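Local coordinates for protein lysozyme M1 (Streptomyces coelicolor, PDB 1JFX) that hydrolyses the beta-1,4 linkages between N-acetylmuramic acid and N-acetylglucosamine in bacterial peptidoglycan, acting as both a lysozyme and a diacetylmuramidase, at residues G84-V96 / S205-A217. Sequence-based numbering, arbitrary orientation.
Sequences GGWSRDNRTLPGV and SAARLLALANNTA
N90 and N214 exchange two hydrogen bonds: the backbone N of N90 donates to N214 OD1 (2.9 Å) in the carbonyl plane, on a lone pair, and N214 ND2 returns a bond to N90 OD1 (2.9 Å). The two side-chain amide planes lie 61° apart. A water accepting from D89 N and T92 N donates to N214 OD1, giving that oxygen a second partner and tying the helix end to the Asx turn in which D89 OD1 receives R91 N.

W86 holds its CG anti to the backbone N (chi1 175°), which places NE1 against A213 O near the end of the helix. There NE1 meets A213 O at 2.9 Å and T92 O at 2.9 Å, both at the ring edge and in its plane; the angles at hydrogen, both bent to about 135°, indicate one N-H shared by two carbonyls.

The extended R88 chain crosses N214 at about a right angle, with N214 CB (3.6 Å from R88 NE) and T216 CG2 (3.6 Å from R88 NH1) over one guanidinium face. Apolar packing lies alongside: L93 CD2 is 4.0 Å from both L209 CD1 and A213 CB, while P94 CD rests against L212 CG.

The contact joins the C-terminal helix 206-214 to the loop between helix 72-81 and strand 96-98 of the glycosyl hydrolase family 25 beta/alpha barrel. I58 of strand 58-64 touches the side chains of L93, L209 and A213, and R133, just before strand 136-139, hydrogen-bonds through NH2 to L212 O and forms a cation-pi contact with W86.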
ATOM      1  N   GLY A  84      -6.231   4.062  -8.625  1.00  6.11           N
ATOM      2  CA  GLY A  84      -5.516   2.795  -8.620  1.00  6.14           C
ATOM      3  C   GLY A  84      -5.129   2.193  -9.956  1.00  7.10           C
ATOM      4  O   GLY A  84      -4.585   1.088 -10.007  1.00  8.19           O
ATOM      5  N   GLY A  85      -5.412   2.904 -11.041  1.00  7.83           N
ATOM      6  CA  GLY A  85      -5.062   2.382 -12.353  1.00  8.24           C
ATOM      7  C   GLY A  85      -3.563   2.229 -12.485  1.00  9.53           C
ATOM      8  O   GLY A  85      -2.788   2.906 -11.809  1.00 10.36           O
ATOM      9  N   TRP A  86      -3.142   1.329 -13.362  1.00  7.26           N
ATOM     10  CA  TRP A  86      -1.723   1.109 -13.546  1.00  7.40           C
ATOM     11  C   TRP A  86      -1.352   0.963 -15.009  1.00  8.23           C
ATOM     12  O   TRP A  86      -2.127   0.444 -15.808  1.00  8.14           O
ATOM     13  CB  TRP A  86      -1.280  -0.176 -12.809  1.00  8.36           C
ATOM     14  CG  TRP A  86       0.174  -0.513 -13.059  1.00  8.43           C
ATOM     15  CD1 TRP A  86       1.259  -0.026 -12.378  1.00  6.44           C
ATOM     16  CD2 TRP A  86       0.705  -1.300 -14.142  1.00  7.55           C
ATOM     17  NE1 TRP A  86       2.423  -0.455 -12.971  1.00  7.89           N
ATOM     18  CE2 TRP A  86       2.112  -1.235 -14.056  1.00  6.28           C
ATOM     19  CE3 TRP A  86       0.122  -2.043 -15.181  1.00  8.32           C
ATOM     20  CZ2 TRP A  86       2.954  -1.886 -14.968  1.00  9.11           C
ATOM     21  CZ3 TRP A  86       0.948  -2.692 -16.087  1.00  6.88           C
ATOM     22  CH2 TRP A  86       2.357  -2.611 -15.975  1.00 10.37           C
ATOM     23  N   SER A  87      -0.165   1.448 -15.351  1.00  8.02           N
ATOM     24  CA  SER A  87       0.383   1.258 -16.690  1.00  8.38           C
ATOM     25  C   SER A  87       1.890   1.394 -16.539  1.00  8.27           C
ATOM     26  O   SER A  87       2.377   2.043 -15.605  1.00  8.70           O
ATOM     27  CB  SER A  87      -0.175   2.264 -17.709  1.00  9.36           C
ATOM     28  OG  SER A  87       0.321   3.563 -17.487  1.00 14.86           O
ATOM     29  N   ARG A  88       2.631   0.764 -17.448  1.00  8.89           N
ATOM     30  CA  ARG A  88       4.084   0.794 -17.388  1.00  9.24           C
ATOM     31  C   ARG A  88       4.667   2.117 -17.860  1.00  9.12           C
ATOM     32  O   ARG A  88       4.503   2.497 -19.022  1.00  9.14           O
ATOM     33  CB  ARG A  88       4.665  -0.342 -18.238  1.00 11.96           C
ATOM     34  CG  ARG A  88       6.184  -0.282 -18.336  1.00 11.22           C
ATOM     35  CD  ARG A  88       6.744  -1.417 -19.165  1.00 12.19           C
ATOM     36  NE  ARG A  88       8.202  -1.367 -19.158  1.00 18.18           N
ATOM     37  CZ  ARG A  88       8.985  -2.353 -19.583  1.00 20.87           C
ATOM     38  NH1 ARG A  88       8.445  -3.471 -20.052  1.00 20.77           N
ATOM     39  NH2 ARG A  88      10.303  -2.226 -19.523  1.00 22.92           N
ATOM     40  N   ASP A  89       5.338   2.825 -16.957  1.00  7.81           N
ATOM     41  CA  ASP A  89       5.966   4.093 -17.325  1.00  7.99           C
ATOM     42  C   ASP A  89       7.190   4.422 -16.487  1.00  8.71           C
ATOM     43  O   ASP A  89       7.565   5.587 -16.367  1.00  9.75           O
ATOM     44  CB  ASP A  89       4.947   5.250 -17.260  1.00  5.94           C
ATOM     45  CG  ASP A  89       4.461   5.546 -15.850  1.00  9.51           C
ATOM     46  OD1 ASP A  89       4.987   4.966 -14.878  1.00  7.98           O
ATOM     47  OD2 ASP A  89       3.542   6.381 -15.727  1.00 10.86           O
ATOM     48  N   ASN A  90       7.817   3.380 -15.933  1.00  8.07           N
ATOM     49  CA  ASN A  90       9.004   3.494 -15.078  1.00  9.32           C
ATOM     50  C   ASN A  90       8.743   4.176 -13.738  1.00  8.72           C
ATOM     51  O   ASN A  90       9.644   4.258 -12.912  1.00  9.23           O
ATOM     52  CB  ASN A  90      10.126   4.281 -15.766  1.00 10.93           C
ATOM     53  CG  ASN A  90      10.567   3.662 -17.067  1.00 12.78           C
ATOM     54  OD1 ASN A  90      10.768   2.452 -17.160  1.00 13.08           O
ATOM     55  ND2 ASN A  90      10.743   4.502 -18.085  1.00 15.89           N
ATOM     56  N   ARG A  91       7.523   4.646 -13.502  1.00  8.63           N
ATOM     57  CA  ARG A  91       7.254   5.359 -12.258  1.00  7.41           C
ATOM     58  C   ARG A  91       5.941   5.050 -11.569  1.00  7.01           C
ATOM     59  O   ARG A  91       5.536   5.800 -10.681  1.00  6.57           O
ATOM     60  CB  ARG A  91       7.298   6.874 -12.498  1.00  8.74           C
ATOM     61  CG  ARG A  91       8.649   7.376 -12.944  1.00 10.59           C
ATOM     62  CD  ARG A  91       8.698   8.900 -12.990  1.00 12.25           C
ATOM     63  NE  ARG A  91       9.920   9.310 -13.671  1.00 13.91           N
ATOM     64  CZ  ARG A  91      10.100  10.486 -14.258  1.00 12.96           C
ATOM     65  NH1 ARG A  91       9.142  11.400 -14.249  1.00 13.43           N
ATOM     66  NH2 ARG A  91      11.233  10.721 -14.907  1.00 16.07           N
ATOM     67  N   THR A  92       5.278   3.968 -11.965  1.00  6.40           N
ATOM     68  CA  THR A  92       4.000   3.648 -11.346  1.00  6.76           C
ATOM     69  C   THR A  92       4.007   2.270 -10.713  1.00  6.72           C
ATOM     70  O   THR A  92       4.215   1.268 -11.390  1.00  8.04           O
ATOM     71  CB  THR A  92       2.877   3.711 -12.381  1.00  5.88           C
ATOM     72  OG1 THR A  92       2.933   4.978 -13.039  1.00  7.34           O
ATOM     73  CG2 THR A  92       1.507   3.565 -11.707  1.00  6.86           C
ATOM     74  N   LEU A  93       3.796   2.232  -9.403  1.00  6.14           N
ATOM     75  CA  LEU A  93       3.773   0.957  -8.690  1.00  6.80           C
ATOM     76  C   LEU A  93       2.390   0.321  -8.728  1.00  7.29           C
ATOM     77  O   LEU A  93       1.388   0.999  -8.959  1.00  6.28           O
ATOM     78  CB  LEU A  93       4.156   1.177  -7.222  1.00  7.65           C
ATOM     79  CG  LEU A  93       5.616   1.560  -6.956  1.00  8.04           C
ATOM     80  CD1 LEU A  93       5.777   2.093  -5.529  1.00  9.05           C
ATOM     81  CD2 LEU A  93       6.511   0.352  -7.207  1.00 11.36           C
ATOM     82  N   PRO A  94       2.319  -1.004  -8.515  1.00  6.70           N
ATOM     83  CA  PRO A  94       1.009  -1.652  -8.510  1.00  6.13           C
ATOM     84  C   PRO A  94       0.271  -1.115  -7.269  1.00  6.22           C
ATOM     85  O   PRO A  94       0.903  -0.794  -6.253  1.00  6.69           O
ATOM     86  CB  PRO A  94       1.350  -3.144  -8.395  1.00  5.12           C
ATOM     87  CG  PRO A  94       2.705  -3.157  -7.725  1.00  6.08           C
ATOM     88  CD  PRO A  94       3.409  -1.986  -8.365  1.00  7.21           C
ATOM     89  N   GLY A  95      -1.050  -1.008  -7.362  1.00  6.44           N
ATOM     90  CA  GLY A  95      -1.844  -0.499  -6.252  1.00  6.06           C
ATOM     91  C   GLY A  95      -1.779  -1.335  -4.993  1.00  7.11           C
ATOM     92  O   GLY A  95      -1.437  -2.513  -5.029  1.00  7.15           O
ATOM     93  N   VAL A  96      -2.148  -0.708  -3.882  1.00  6.13           N
ATOM     94  CA  VAL A  96      -2.124  -1.332  -2.570  1.00  6.90           C
ATOM     95  C   VAL A  96      -3.485  -1.447  -1.918  1.00  6.27           C
ATOM     96  O   VAL A  96      -4.273  -0.507  -1.954  1.00  7.14           O
ATOM     97  CB  VAL A  96      -1.214  -0.524  -1.613  1.00  6.72           C
ATOM     98  CG1 VAL A  96      -1.459  -0.915  -0.149  1.00  6.98           C
ATOM     99  CG2 VAL A  96       0.257  -0.804  -1.948  1.00  6.64           C
ATOM    100  N   SER A 205      16.894  -4.398  -4.576  1.00  9.26           N
ATOM    101  CA  SER A 205      17.666  -3.378  -5.266  1.00  9.07           C
ATOM    102  C   SER A 205      16.814  -2.346  -5.986  1.00  8.83           C
ATOM    103  O   SER A 205      15.612  -2.523  -6.156  1.00  9.07           O
ATOM    104  CB  SER A 205      18.549  -4.040  -6.317  1.00  9.33           C
ATOM    105  OG  SER A 205      17.750  -4.610  -7.349  1.00  9.85           O
ATOM    106  N   ALA A 206      17.466  -1.287  -6.445  1.00  9.19           N
ATOM    107  CA  ALA A 206      16.765  -0.255  -7.199  1.00  8.99           C
ATOM    108  C   ALA A 206      16.171  -0.898  -8.452  1.00  9.42           C
ATOM    109  O   ALA A 206      15.038  -0.585  -8.858  1.00 10.02           O
ATOM    110  CB  ALA A 206      17.730   0.863  -7.581  1.00  8.02           C
ATOM    111  N   ALA A 207      16.924  -1.801  -9.064  1.00  8.63           N
ATOM    112  CA  ALA A 207      16.443  -2.474 -10.274  1.00  8.49           C
ATOM    113  C   ALA A 207      15.195  -3.313 -10.017  1.00  8.78           C
ATOM    114  O   ALA A 207      14.290  -3.352 -10.843  1.00  8.75           O
ATOM    115  CB  ALA A 207      17.545  -3.346 -10.868  1.00 10.74           C
ATOM    116  N   ARG A 208      15.149  -3.984  -8.867  1.00  8.19           N
ATOM    117  CA  ARG A 208      14.003  -4.816  -8.522  1.00  9.21           C
ATOM    118  C   ARG A 208      12.769  -3.944  -8.285  1.00  8.12           C
ATOM    119  O   ARG A 208      11.659  -4.333  -8.640  1.00  8.91           O
ATOM    120  CB  ARG A 208      14.316  -5.666  -7.286  1.00 12.54           C
ATOM    121  CG  ARG A 208      13.215  -6.644  -6.917  1.00 21.36           C
ATOM    122  CD  ARG A 208      13.722  -7.708  -5.943  1.00 28.28           C
ATOM    123  NE  ARG A 208      12.662  -8.626  -5.535  1.00 34.61           N
ATOM    124  CZ  ARG A 208      12.873  -9.790  -4.929  1.00 37.09           C
ATOM    125  NH1 ARG A 208      14.110 -10.186  -4.659  1.00 38.77           N
ATOM    126  NH2 ARG A 208      11.847 -10.563  -4.598  1.00 38.99           N
ATOM    127  N   LEU A 209      12.973  -2.757  -7.716  1.00  8.58           N
ATOM    128  CA  LEU A 209      11.864  -1.835  -7.464  1.00  7.43           C
ATOM    129  C   LEU A 209      11.284  -1.389  -8.814  1.00  8.52           C
ATOM    130  O   LEU A 209      10.065  -1.345  -8.998  1.00  8.28           O
ATOM    131  CB  LEU A 209      12.348  -0.606  -6.674  1.00  8.09           C
ATOM    132  CG  LEU A 209      11.321   0.522  -6.513  1.00  7.52           C
ATOM    133  CD1 LEU A 209      10.155   0.046  -5.637  1.00  9.01           C
ATOM    134  CD2 LEU A 209      11.987   1.744  -5.884  1.00  9.25           C
ATOM    135  N   LEU A 210      12.163  -1.056  -9.751  1.00  8.70           N
ATOM    136  CA  LEU A 210      11.730  -0.623 -11.081  1.00  8.71           C
ATOM    137  C   LEU A 210      11.016  -1.770 -11.799  1.00  8.95           C
ATOM    138  O   LEU A 210      10.025  -1.559 -12.516  1.00  8.82           O
ATOM    139  CB  LEU A 210      12.936  -0.140 -11.906  1.00  8.81           C
ATOM    140  CG  LEU A 210      12.632   0.396 -13.307  1.00  7.43           C
ATOM    141  CD1 LEU A 210      11.777   1.662 -13.218  1.00 10.45           C
ATOM    142  CD2 LEU A 210      13.946   0.690 -14.031  1.00 10.90           C
ATOM    143  N   ALA A 211      11.527  -2.985 -11.621  1.00  8.75           N
ATOM    144  CA  ALA A 211      10.913  -4.163 -12.220  1.00  8.15           C
ATOM    145  C   ALA A 211       9.504  -4.356 -11.654  1.00  8.37           C
ATOM    146  O   ALA A 211       8.589  -4.752 -12.378  1.00  9.20           O
ATOM    147  CB  ALA A 211      11.763  -5.390 -11.935  1.00  9.34           C
ATOM    148  N   LEU A 212       9.323  -4.090 -10.362  1.00  8.64           N
ATOM    149  CA  LEU A 212       7.997  -4.225  -9.756  1.00  8.88           C
ATOM    150  C   LEU A 212       7.068  -3.166 -10.362  1.00  8.81           C
ATOM    151  O   LEU A 212       5.907  -3.442 -10.697  1.00  8.22           O
ATOM    152  CB  LEU A 212       8.078  -4.046  -8.227  1.00  9.34           C
ATOM    153  CG  LEU A 212       6.736  -4.107  -7.490  1.00  7.26           C
ATOM    154  CD1 LEU A 212       6.070  -5.459  -7.724  1.00 12.11           C
ATOM    155  CD2 LEU A 212       6.974  -3.867  -6.000  1.00 11.34           C
ATOM    156  N   ALA A 213       7.586  -1.950 -10.517  1.00  8.32           N
ATOM    157  CA  ALA A 213       6.793  -0.872 -11.108  1.00  8.45           C
ATOM    158  C   ALA A 213       6.407  -1.209 -12.550  1.00  9.27           C
ATOM    159  O   ALA A 213       5.258  -1.034 -12.946  1.00  9.91           O
ATOM    160  CB  ALA A 213       7.578   0.446 -11.077  1.00  7.38           C
ATOM    161  N   ASN A 214       7.356  -1.715 -13.333  1.00  8.74           N
ATOM    162  CA  ASN A 214       7.070  -2.020 -14.738  1.00  8.39           C
ATOM    163  C   ASN A 214       6.482  -3.389 -15.043  1.00  8.88           C
ATOM    164  O   ASN A 214       6.181  -3.670 -16.199  1.00  9.14           O
ATOM    165  CB  ASN A 214       8.322  -1.823 -15.606  1.00  7.45           C
ATOM    166  CG  ASN A 214       8.760  -0.371 -15.676  1.00 10.26           C
ATOM    167  OD1 ASN A 214       7.959   0.547 -15.459  1.00  8.94           O
ATOM    168  ND2 ASN A 214      10.026  -0.153 -16.005  1.00 12.66           N
ATOM    169  N   ASN A 215       6.319  -4.221 -14.019  1.00  9.81           N
ATOM    170  CA  ASN A 215       5.764  -5.568 -14.166  1.00 10.74           C
ATOM    171  C   ASN A 215       6.683  -6.451 -14.989  1.00 11.13           C
ATOM    172  O   ASN A 215       6.232  -7.175 -15.874  1.00 11.69           O
ATOM    173  CB  ASN A 215       4.366  -5.540 -14.818  1.00  9.82           C
ATOM    174  CG  ASN A 215       3.568  -6.826 -14.556  1.00 11.68           C
ATOM    175  OD1 ASN A 215       2.525  -7.079 -15.179  1.00 14.43           O
ATOM    176  ND2 ASN A 215       4.040  -7.623 -13.616  1.00  8.15           N
ATOM    177  N   THR A 216       7.979  -6.369 -14.707  1.00 11.42           N
ATOM    178  CA  THR A 216       8.954  -7.199 -15.412  1.00 14.84           C
ATOM    179  C   THR A 216       9.659  -8.098 -14.403  1.00 17.15           C
ATOM    180  O   THR A 216      10.638  -8.776 -14.737  1.00 18.78           O
ATOM    181  CB  THR A 216      10.025  -6.370 -16.150  1.00 15.06           C
ATOM    182  OG1 THR A 216      10.741  -5.567 -15.208  1.00 16.97           O
ATOM    183  CG2 THR A 216       9.388  -5.484 -17.219  1.00 13.82           C
ATOM    184  N   ALA A 217       9.170  -8.102 -13.169  1.00 19.17           N
ATOM    185  CA  ALA A 217       9.769  -8.947 -12.138  1.00 22.64           C
ATOM    186  C   ALA A 217       9.002  -8.924 -10.823  1.00 25.05           C
ATOM    187  O   ALA A 217       8.828 -10.025 -10.253  1.00 25.91           O
ATOM    188  CB  ALA A 217      11.221  -8.543 -11.903  1.00 25.52           C
ATOM    189  OXT ALA A 217       8.604  -7.818 -10.372  1.00 26.49           O
TER
HETATM  190  O   HOH W   1       5.658   1.743 -14.073  1.00  7.71           O